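Local coordinates for protein probable endoglucanase (Gluconacetobacter xylinus, PDB 1WZZ) that hydrolyses internal beta-1,4-glucosidic linkages of cellulose and carboxymethyl-cellulose as a secreted glycoside hydrolase of family 8, at residues Q21-F26 against L320-Y325; G158-D163 against V217-G222. All coordinates share one frame; numbering follows the deposited sequence.

Interaction 1: Q21-F26 against L320-Y325; sequences QQWAIF and LTLLVY
Leu-322 and Gln-22 face each other where helix 18-30 runs nearly antiparallel to helix 315-331, and between them they illustrate how one branched side chain and one bent one can fill the gap between two helices. The CA atoms of this pair are 6.6 Å apart, while the axes of the two segments come within 10.3 Å of each other and make an angle of 157°.

Leu-322 extends with CG anti to its backbone N (chi1 -172°), which spreads its two methyls along the neighbouring helix. CD1 meets CB of Gln-22 at 3.8 Å. CD2 reaches past it into the next turn, lying 3.8 Å from CB of Phe-26 and equally close to CA of Trp-23. The same methyl comes to the edge of the indole, near its plane, and approaches the Phe-26 ring obliquely.

Gln-22 answers with a chain bent at chi2, which lays its CG methylene over the face of Tyr-325. This is a CH-pi contact, with CG 3.8 Å from the ring centroid, almost above its centre. Beyond it the amide plane is turned only 16° from the ring, so the two flat groups run close to parallel as the chain passes over the phenol.

No hydrogen bond joins the segments; the buried polar ends find partners in the loop nearby, Gln-22 OE1 taking the N-H of Leu-309 and Tyr-325 OH bonding to the carbonyl of Pro-307. Trp-23 NE1 turns to Asp-63, and Phe-57 of helix 48-61 meets Phe-26 edge-to-face. Such apolar packing of an N-terminal against a C-terminal helix, with the side chain of Phe-26 about 10 Å from that of Glu-49, the probable proton donor, is part of the (alpha/alpha)6 barrel characteristic of family 8.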
# COMPACT_ATOMS: atom_id res chain seq x y z
N GLN A 21 0.65 -3.46 -20.67
CA GLN A 21 2.03 -3.63 -21.09
C GLN A 21 3.01 -3.75 -19.94
O GLN A 21 3.95 -4.55 -19.98
CB GLN A 21 2.43 -2.48 -22.00
CG GLN A 21 1.57 -2.49 -23.25
CD GLN A 21 2.00 -1.45 -24.22
OE1 GLN A 21 2.32 -0.34 -23.84
NE2 GLN A 21 1.98 -1.81 -25.51
N GLN A 22 2.79 -2.93 -18.91
CA GLN A 22 3.67 -3.01 -17.75
C GLN A 22 3.41 -4.28 -16.95
O GLN A 22 4.33 -4.88 -16.43
CB GLN A 22 3.52 -1.76 -16.87
CG GLN A 22 3.90 -0.50 -17.61
CD GLN A 22 5.32 -0.57 -18.19
OE1 GLN A 22 6.27 -0.90 -17.50
NE2 GLN A 22 5.44 -0.24 -19.48
N TRP A 23 2.15 -4.69 -16.85
CA TRP A 23 1.83 -5.94 -16.17
C TRP A 23 2.56 -7.11 -16.87
O TRP A 23 3.06 -8.03 -16.21
CB TRP A 23 0.30 -6.18 -16.19
CG TRP A 23 -0.06 -7.63 -15.87
CD1 TRP A 23 -0.70 -8.50 -16.71
CD2 TRP A 23 0.24 -8.36 -14.67
NE1 TRP A 23 -0.81 -9.74 -16.10
CE2 TRP A 23 -0.25 -9.68 -14.85
CE3 TRP A 23 0.87 -8.04 -13.45
CZ2 TRP A 23 -0.12 -10.68 -13.88
CZ3 TRP A 23 0.99 -9.06 -12.47
CH2 TRP A 23 0.50 -10.35 -12.70
N ALA A 24 2.59 -7.09 -18.20
CA ALA A 24 3.27 -8.18 -18.91
C ALA A 24 4.71 -8.33 -18.45
O ALA A 24 5.22 -9.45 -18.31
CB ALA A 24 3.21 -7.96 -20.41
N ILE A 25 5.38 -7.20 -18.20
CA ILE A 25 6.75 -7.25 -17.73
C ILE A 25 6.82 -7.77 -16.30
O ILE A 25 7.63 -8.63 -15.97
CB ILE A 25 7.42 -5.84 -17.84
CG1 ILE A 25 7.44 -5.41 -19.31
CG2 ILE A 25 8.86 -5.88 -17.25
CD1 ILE A 25 7.80 -3.92 -19.49
N PHE A 26 5.95 -7.26 -15.44
CA PHE A 26 5.93 -7.68 -14.05
C PHE A 26 5.69 -9.20 -13.94
O PHE A 26 6.35 -9.91 -13.18
CB PHE A 26 4.82 -6.93 -13.32
CG PHE A 26 4.79 -7.18 -11.83
CD1 PHE A 26 5.40 -6.29 -10.94
CD2 PHE A 26 4.11 -8.27 -11.33
CE1 PHE A 26 5.31 -6.49 -9.56
CE2 PHE A 26 4.01 -8.47 -9.95
CZ PHE A 26 4.61 -7.57 -9.07
N LEU A 320 6.07 -0.66 -7.19
CA LEU A 320 5.62 0.70 -6.91
C LEU A 320 5.31 1.44 -8.20
O LEU A 320 4.36 2.20 -8.30
CB LEU A 320 6.70 1.44 -6.11
CG LEU A 320 6.39 2.89 -5.75
CD1 LEU A 320 5.08 2.95 -4.93
CD2 LEU A 320 7.56 3.45 -4.90
N THR A 321 6.14 1.22 -9.22
CA THR A 321 5.90 1.88 -10.48
C THR A 321 4.59 1.44 -11.11
O THR A 321 3.80 2.28 -11.56
CB THR A 321 7.07 1.61 -11.46
OG1 THR A 321 8.28 2.12 -10.89
CG2 THR A 321 6.83 2.32 -12.79
N LEU A 322 4.33 0.13 -11.13
CA LEU A 322 3.07 -0.35 -11.71
C LEU A 322 1.87 0.14 -10.90
O LEU A 322 0.82 0.45 -11.45
CB LEU A 322 3.12 -1.89 -11.82
CG LEU A 322 1.99 -2.61 -12.57
CD1 LEU A 322 1.45 -1.85 -13.74
CD2 LEU A 322 2.56 -3.94 -13.00
N LEU A 323 2.04 0.29 -9.59
CA LEU A 323 0.96 0.80 -8.76
C LEU A 323 0.59 2.21 -9.22
O LEU A 323 -0.58 2.60 -9.25
CB LEU A 323 1.41 0.81 -7.30
CG LEU A 323 0.33 1.11 -6.27
CD1 LEU A 323 -0.73 -0.04 -6.28
CD2 LEU A 323 1.00 1.24 -4.91
N VAL A 324 1.60 3.01 -9.60
CA VAL A 324 1.32 4.35 -10.09
C VAL A 324 0.57 4.29 -11.43
O VAL A 324 -0.33 5.11 -11.70
CB VAL A 324 2.64 5.17 -10.25
CG1 VAL A 324 2.34 6.52 -10.92
CG2 VAL A 324 3.29 5.41 -8.86
N TYR A 325 0.95 3.36 -12.31
CA TYR A 325 0.21 3.24 -13.57
C TYR A 325 -1.27 2.95 -13.30
O TYR A 325 -2.14 3.48 -13.99
CB TYR A 325 0.79 2.10 -14.44
CG TYR A 325 1.98 2.51 -15.29
CD1 TYR A 325 1.82 2.84 -16.64
CD2 TYR A 325 3.25 2.54 -14.75
CE1 TYR A 325 2.93 3.17 -17.43
CE2 TYR A 325 4.37 2.88 -15.53
CZ TYR A 325 4.19 3.19 -16.86
OH TYR A 325 5.31 3.52 -17.61

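Interaction 2: G158-D163 against V217-G222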
# COMPACT_ATOMS: atom_id res chain seq x y z
N GLY A 158 1.82 -6.59 17.82
CA GLY A 158 2.99 -5.74 17.85
C GLY A 158 2.86 -4.24 17.71
O GLY A 158 3.87 -3.53 17.77
N PHE A 159 1.64 -3.76 17.54
CA PHE A 159 1.46 -2.33 17.32
C PHE A 159 0.63 -1.60 18.36
O PHE A 159 0.27 -0.44 18.17
CB PHE A 159 0.89 -2.12 15.91
CG PHE A 159 1.73 -2.77 14.83
CD1 PHE A 159 2.91 -2.16 14.39
CD2 PHE A 159 1.37 -4.00 14.30
CE1 PHE A 159 3.73 -2.78 13.42
CE2 PHE A 159 2.17 -4.63 13.34
CZ PHE A 159 3.36 -4.02 12.90
N THR A 160 0.28 -2.27 19.44
CA THR A 160 -0.45 -1.58 20.49
C THR A 160 0.43 -1.70 21.73
O THR A 160 0.86 -2.78 22.11
CB THR A 160 -1.86 -2.18 20.77
OG1 THR A 160 -2.75 -1.84 19.69
CG2 THR A 160 -2.45 -1.59 22.06
N LYS A 161 0.74 -0.55 22.32
CA LYS A 161 1.56 -0.52 23.51
C LYS A 161 0.68 0.01 24.62
O LYS A 161 -0.49 0.35 24.41
CB LYS A 161 2.77 0.41 23.29
CG LYS A 161 3.76 -0.09 22.24
CD LYS A 161 4.66 1.05 21.73
CE LYS A 161 5.46 1.71 22.86
NZ LYS A 161 6.24 2.91 22.39
N LYS A 162 1.23 0.07 25.83
CA LYS A 162 0.47 0.53 26.97
C LYS A 162 -0.02 1.97 26.78
O LYS A 162 -1.21 2.25 26.94
CB LYS A 162 1.34 0.43 28.22
CG LYS A 162 1.92 -0.96 28.42
CD LYS A 162 3.02 -0.98 29.48
CE LYS A 162 3.69 -2.35 29.54
NZ LYS A 162 4.85 -2.35 30.48
N ASP A 163 0.88 2.85 26.39
CA ASP A 163 0.54 4.26 26.24
C ASP A 163 0.16 4.76 24.84
O ASP A 163 -0.39 5.85 24.70
CB ASP A 163 1.69 5.11 26.78
CG ASP A 163 1.88 4.95 28.29
OD1 ASP A 163 2.89 5.47 28.82
OD2 ASP A 163 1.02 4.31 28.95
N VAL A 217 0.58 7.22 18.12
CA VAL A 217 -0.54 8.04 18.54
C VAL A 217 -0.73 7.74 20.04
O VAL A 217 -0.99 6.61 20.41
CB VAL A 217 -1.85 7.64 17.82
CG1 VAL A 217 -2.99 8.58 18.25
CG2 VAL A 217 -1.62 7.68 16.29
N ASN A 218 -0.56 8.75 20.89
CA ASN A 218 -0.75 8.54 22.33
C ASN A 218 -2.23 8.16 22.52
O ASN A 218 -3.13 8.84 22.04
CB ASN A 218 -0.39 9.83 23.10
CG ASN A 218 -0.50 9.66 24.62
OD1 ASN A 218 -1.59 9.60 25.16
ND2 ASN A 218 0.63 9.57 25.30
N ARG A 219 -2.49 7.05 23.21
CA ARG A 219 -3.87 6.60 23.36
C ARG A 219 -4.72 7.53 24.20
O ARG A 219 -5.92 7.70 23.95
CB ARG A 219 -3.91 5.18 23.92
CG ARG A 219 -3.11 4.21 23.07
CD ARG A 219 -3.66 2.81 23.13
NE ARG A 219 -3.57 2.22 24.45
CZ ARG A 219 -4.17 1.08 24.79
NH1 ARG A 219 -4.90 0.43 23.90
NH2 ARG A 219 -4.03 0.60 26.02
N ALA A 220 -4.09 8.14 25.19
CA ALA A 220 -4.78 9.07 26.07
C ALA A 220 -4.93 10.45 25.42
O ALA A 220 -6.05 10.94 25.25
CB ALA A 220 -4.02 9.20 27.39
N THR A 221 -3.80 11.04 25.03
CA THR A 221 -3.80 12.40 24.46
C THR A 221 -4.01 12.53 22.96
O THR A 221 -4.44 13.58 22.50
CB THR A 221 -2.49 13.14 24.79
OG1 THR A 221 -1.43 12.62 23.98
CG2 THR A 221 -2.12 12.95 26.27
N GLY A 222 -3.72 11.47 22.20
CA GLY A 222 -3.90 11.55 20.76
C GLY A 222 -2.74 12.30 20.13
O GLY A 222 -2.73 12.51 18.91
O HOH W 1 -1.32 6.84 26.79
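Arg-219 sets CG anti to its carbonyl carbon (chi1 -55°) and bends at chi3 (-65°), and these two turns lead its guanidinium back along the loop 158-163, past Asp-163 to Lys-162, Lys-161 and Thr-160. The example shows a long cationic side chain lying against backbone carbonyls and gripping one of them only weakly.

Its own main chain makes the firm bond: Arg-219 N donates to Asp-163 O at 2.8 Å, nearly straight, though the donor is tilted 25° from the carbonyl plane. Farther out, NE and NH2 share Lys-162 O, at the edge of the guanidinium, in two bent, weak bonds, with NE and NH2 alike 3.4 Å from Lys-162 O. Lys-161 O sits over one face of the group, offset toward its rim, and the methyl CG2 of Thr-160 packs on the same face, 3.7 Å from NH1.

Asn-218 shapes the turn that follows. Its OD1 accepts from Thr-221 N at 2.6 Å and, weakly, from Ala-220 N, an Asx motif reinforced by the backbone bond from Gly-222 N to Asn-218 O. A water appears to bridge the two segments, donating to Asn-218 OD1 at 3.2 Å and to Asp-163 O at 2.5 Å, a length unusually short and so to be read with caution.

The contact lies at the surface, where strand 164-167 begins and its antiparallel neighbour 215-218 ends; Val-165 bonds to Val-217 through the backbone and touches the Arg-219 side chain. With OD2 of Asp-163 still 6.8 Å from NE of Arg-219, the two charges are not in contact. The linkage rests chiefly on the bond from Arg-219 N to Asp-163 O, beside carbonyl oxygens whose partial negative charge would be expected to favour the nearby cation.

Overall arrangement
Interactions 1 and 2 lie on opposite sides of the chain's centre, with their centres 37 Å apart and their nearest atoms about 19 Å apart. Along the chain, 21-26 comes first, then 158-163 and 217-222, and finally 320-325; the pairing in interaction 1 therefore brackets the one in interaction 2. They share no helix or strand. Interaction 1 brings together the first and last helices, 18-30 and 315-331, in the buried helical body, whereas interaction 2 lies at one end of the small antiparallel sheet, where strand 164-167 begins and the central strand 215-218 ends. Together they show one catalytic domain combining the packing of two helices far apart in sequence with a more local, polar loop junction.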